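Putative retaining b-glycosidase (Saccharophagus degradans, PDB 5A95) probably hydrolyses mixed-linkage beta-glucans as a retaining glycoside hydrolase of family 5, with a specificity governed by its quaternary structure. Local coordinates at residues Ser38-Asp41 with Val42-Lys46; Val118-Gly121 with His122-Glu125. The protein carries 1 engineered substitution. All blocks are in the same frame, centred on the assembly; numbering follows the deposited sequence.

Contact 1 of 2, residues Ser38-Asp41 with Val42-Lys46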
# COMPACT_ATOMS: atom_id res chain seq x y z
N SER A 38 -7.80 -24.37 4.25
CA SER A 38 -7.53 -25.77 3.98
C SER A 38 -6.97 -25.97 2.58
O SER A 38 -7.10 -25.14 1.70
CB SER A 38 -8.81 -26.60 4.13
OG SER A 38 -9.33 -26.46 5.43
N GLN A 39 -6.33 -27.12 2.37
CA GLN A 39 -5.74 -27.49 1.10
C GLN A 39 -6.69 -28.39 0.31
O GLN A 39 -7.44 -29.16 0.88
CB GLN A 39 -4.40 -28.16 1.31
CG GLN A 39 -3.43 -27.25 2.06
CD GLN A 39 -2.04 -27.84 2.12
OE1 GLN A 39 -1.80 -28.76 2.89
NE2 GLN A 39 -1.15 -27.37 1.27
N PHE A 40 -6.61 -28.28 -1.00
CA PHE A 40 -7.37 -29.12 -1.89
C PHE A 40 -7.09 -30.60 -1.63
O PHE A 40 -5.94 -31.00 -1.45
CB PHE A 40 -7.01 -28.79 -3.35
CG PHE A 40 -7.89 -29.49 -4.36
CD1 PHE A 40 -7.58 -30.78 -4.78
CD2 PHE A 40 -9.02 -28.87 -4.86
CE1 PHE A 40 -8.40 -31.43 -5.68
CE2 PHE A 40 -9.83 -29.51 -5.78
CZ PHE A 40 -9.53 -30.81 -6.18
N ASP A 41 -8.15 -31.41 -1.63
CA ASP A 41 -8.03 -32.84 -1.30
C ASP A 41 -7.45 -33.59 -2.49
O ASP A 41 -8.17 -33.93 -3.42
CB ASP A 41 -9.41 -33.40 -0.93
CG ASP A 41 -9.36 -34.87 -0.60
OD1 ASP A 41 -8.24 -35.45 -0.54
OD2 ASP A 41 -10.46 -35.44 -0.42
N VAL A 42 -6.14 -33.83 -2.46
CA VAL A 42 -5.44 -34.49 -3.56
C VAL A 42 -5.93 -35.92 -3.81
O VAL A 42 -5.78 -36.44 -4.91
CB VAL A 42 -3.90 -34.47 -3.37
CG1 VAL A 42 -3.39 -33.03 -3.21
CG2 VAL A 42 -3.47 -35.34 -2.20
N LYS A 43 -6.53 -36.54 -2.79
CA LYS A 43 -7.07 -37.92 -2.91
C LYS A 43 -8.34 -37.97 -3.75
O LYS A 43 -8.73 -39.05 -4.19
CB LYS A 43 -7.36 -38.50 -1.53
CG LYS A 43 -6.13 -38.60 -0.65
CD LYS A 43 -6.40 -39.39 0.63
CE LYS A 43 -5.33 -39.07 1.67
NZ LYS A 43 -5.10 -40.19 2.63
N SER A 44 -8.97 -36.83 -4.01
CA SER A 44 -10.17 -36.78 -4.84
C SER A 44 -9.85 -36.86 -6.34
O SER A 44 -10.76 -36.95 -7.17
CB SER A 44 -10.95 -35.50 -4.54
OG SER A 44 -10.31 -34.34 -5.07
N LEU A 45 -8.57 -36.79 -6.69
CA LEU A 45 -8.16 -36.68 -8.08
C LEU A 45 -7.87 -38.02 -8.71
O LEU A 45 -7.31 -38.91 -8.06
CB LEU A 45 -6.88 -35.84 -8.17
CG LEU A 45 -7.02 -34.39 -7.70
CD1 LEU A 45 -5.64 -33.73 -7.67
CD2 LEU A 45 -7.97 -33.64 -8.60
N LYS A 46 -8.20 -38.15 -9.99
CA LYS A 46 -7.68 -39.25 -10.82
C LYS A 46 -6.18 -39.07 -11.07
O LYS A 46 -5.68 -37.96 -11.09
CB LYS A 46 -8.34 -39.24 -12.18
CG LYS A 46 -9.83 -39.44 -12.23
CD LYS A 46 -10.27 -39.31 -13.69
CE LYS A 46 -11.73 -39.66 -13.88
NZ LYS A 46 -12.21 -39.55 -15.30
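The carbonyl oxygen of Asp41 is gripped twice by Ser44. The hydroxyl Ser44 OG donates to Asp41 O at 2.7 Å, nearly along the C=O axis. The amide Ser44 N reaches Asp41 O at 3.1 Å from above the carbonyl plane. The hydroxyl can do this because OG sits between the backbone N and the carbonyl carbon of its own residue (chi1 72°), on the side of Asp41. The Asp41 carboxylate folds back over its own turn. Asp41 OD1 accepts from Lys43 N at 3.0 Å, met from above the carboxylate plane, with the N-H bent to 138°. The bond to Lys43 N makes an Asx turn, and the one from Ser44 N closes a beta turn, both at the entry to the short 3-10 segment 42-44. The ring of Phe40 lies against this turn. Phe40 CE1 is 3.5 Å from Ser44 OG and 3.7 Å from Leu45 CD2, and the Phe40 and Leu45 side chains cross obliquely. Phe40 is buried against Asp124, Val127 and Arg128 of helix 116-133, and against Tyr175 and Val178 beyond helix 161-174. Cutting Phe40 back to an alanine is likely to open a gap between loop and helix and leave Leu45 without its ring partner. The contact lies at the surface, before strand 52-54, where the loop is laid over helix 116-133 and the end of helix 161-174.

Contact 2 of 2, residues Val118-Gly121 with His122-Glu125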
# COMPACT_ATOMS: atom_id res chain seq x y z
N VAL A 118 -14.81 -17.57 -2.00
CA VAL A 118 -15.72 -18.02 -3.03
C VAL A 118 -14.99 -18.28 -4.36
O VAL A 118 -15.27 -19.28 -5.06
CB VAL A 118 -16.86 -17.01 -3.21
CG1 VAL A 118 -17.67 -17.26 -4.48
CG2 VAL A 118 -17.78 -17.08 -1.99
N TYR A 119 -14.10 -17.38 -4.75
CA TYR A 119 -13.38 -17.58 -6.01
C TYR A 119 -12.60 -18.90 -5.97
O TYR A 119 -12.62 -19.69 -6.93
CB TYR A 119 -12.50 -16.36 -6.34
CG TYR A 119 -12.28 -16.13 -7.83
CD1 TYR A 119 -11.71 -17.11 -8.62
CD2 TYR A 119 -12.66 -14.95 -8.44
CE1 TYR A 119 -11.53 -16.93 -9.98
CE2 TYR A 119 -12.50 -14.76 -9.81
CZ TYR A 119 -11.92 -15.74 -10.58
OH TYR A 119 -11.74 -15.55 -11.92
N LEU A 120 -11.90 -19.14 -4.86
CA LEU A 120 -11.14 -20.39 -4.74
C LEU A 120 -12.06 -21.62 -4.82
O LEU A 120 -11.71 -22.62 -5.39
CB LEU A 120 -10.33 -20.40 -3.45
CG LEU A 120 -9.18 -19.40 -3.42
CD1 LEU A 120 -8.71 -19.21 -1.98
CD2 LEU A 120 -8.03 -19.85 -4.31
N GLY A 121 -13.26 -21.52 -4.24
CA GLY A 121 -14.21 -22.61 -4.36
C GLY A 121 -14.57 -22.90 -5.81
O GLY A 121 -14.80 -24.06 -6.19
N HIS A 122 -14.63 -21.86 -6.64
CA HIS A 122 -14.89 -22.06 -8.08
C HIS A 122 -13.68 -22.62 -8.81
O HIS A 122 -13.82 -23.43 -9.73
CB HIS A 122 -15.41 -20.79 -8.74
CG HIS A 122 -16.76 -20.38 -8.24
ND1 HIS A 122 -17.87 -21.17 -8.41
CD2 HIS A 122 -17.18 -19.27 -7.58
CE1 HIS A 122 -18.92 -20.57 -7.87
NE2 HIS A 122 -18.53 -19.41 -7.37
N ILE A 123 -12.47 -22.17 -8.45
CA ILE A 123 -11.27 -22.76 -9.03
C ILE A 123 -11.23 -24.26 -8.71
O ILE A 123 -10.86 -25.05 -9.56
CB ILE A 123 -10.00 -21.99 -8.64
CG1 ILE A 123 -10.06 -20.55 -9.16
CG2 ILE A 123 -8.78 -22.71 -9.21
CD1 ILE A 123 -8.97 -19.64 -8.60
N ASP A 124 -11.64 -24.65 -7.49
CA ASP A 124 -11.72 -26.08 -7.15
C ASP A 124 -12.60 -26.85 -8.15
O ASP A 124 -12.28 -27.98 -8.48
CB ASP A 124 -12.35 -26.27 -5.78
CG ASP A 124 -11.46 -25.87 -4.62
OD1 ASP A 124 -10.28 -25.45 -4.78
OD2 ASP A 124 -12.00 -25.97 -3.49
N GLU A 125 -13.71 -26.24 -8.55
CA GLU A 125 -14.59 -26.87 -9.55
C GLU A 125 -13.83 -27.12 -10.84
O GLU A 125 -13.89 -28.20 -11.41
CB GLU A 125 -15.83 -26.02 -9.81
CG GLU A 125 -16.74 -25.89 -8.60
CD GLU A 125 -17.74 -24.74 -8.68
OE1 GLU A 125 -17.56 -23.77 -9.44
OE2 GLU A 125 -18.74 -24.80 -7.92
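Residues Val118 to Glu125 form two continuous turns of helix 116-133, tied by i to i+4 backbone bonds. Ile123 N meets Tyr119 O at 2.9 Å, and Asp124 N meets Leu120 O at the same distance. His122 N to Val118 O is 3.1 Å. The last bond, Glu125 N to Gly121 O, is weak at 3.4 Å. On one flank Val118 and His122 lie side by side, with Val118 CG1 3.7 Å from His122 NE2. The other ring nitrogen, His122 ND1, donates to Glu125 OE1 at 2.8 Å, almost straight at 167°. Glu125 OE1 lies in the imidazole plane, which helps fix the ring's rotation, while the carboxylate is met from above its own plane. Glu125 OE1 also takes Trp85 NE1. On the buried flank Ile123 CG1 lies at the edge of the Tyr119 ring, and Ile123 CD1 is 3.7 Å from Tyr119 CD1. The Tyr119 ring is placed there with CG roughly anti to the backbone N (chi1 -151°), and its OH bonds to Asp75 OD2. Asp124 OD1 bonds to Tyr175 OH, and Asp124 OD2 forms a salt bridge with Arg174 NH2. The arrangement is that of an amphipathic outer helix of the beta/alpha barrel of family 5, here with a His-carboxylate hydrogen bond along its flank.

From the N terminus the chain first makes contact 1, a tight turn in the loop ahead of strand 52-54. Strands 52-54, 57-59 and 65-72, helices 76-81 and 87-96, strand 101-106 and helix 108-114 then follow before contact 2 on helix 116-133. The two are in series: neither nests in nor crosses the other. Contact 1 closes a local turn, whereas contact 2 closes no loop and is two turns of one helix. Their centres are 13 Å apart, and they meet where Phe40 CD2 packs 3.6 Å from Asp124 OD1. The N-terminal segment is thus laid against the outside of the barrel, beside helices 116-133 and 161-174.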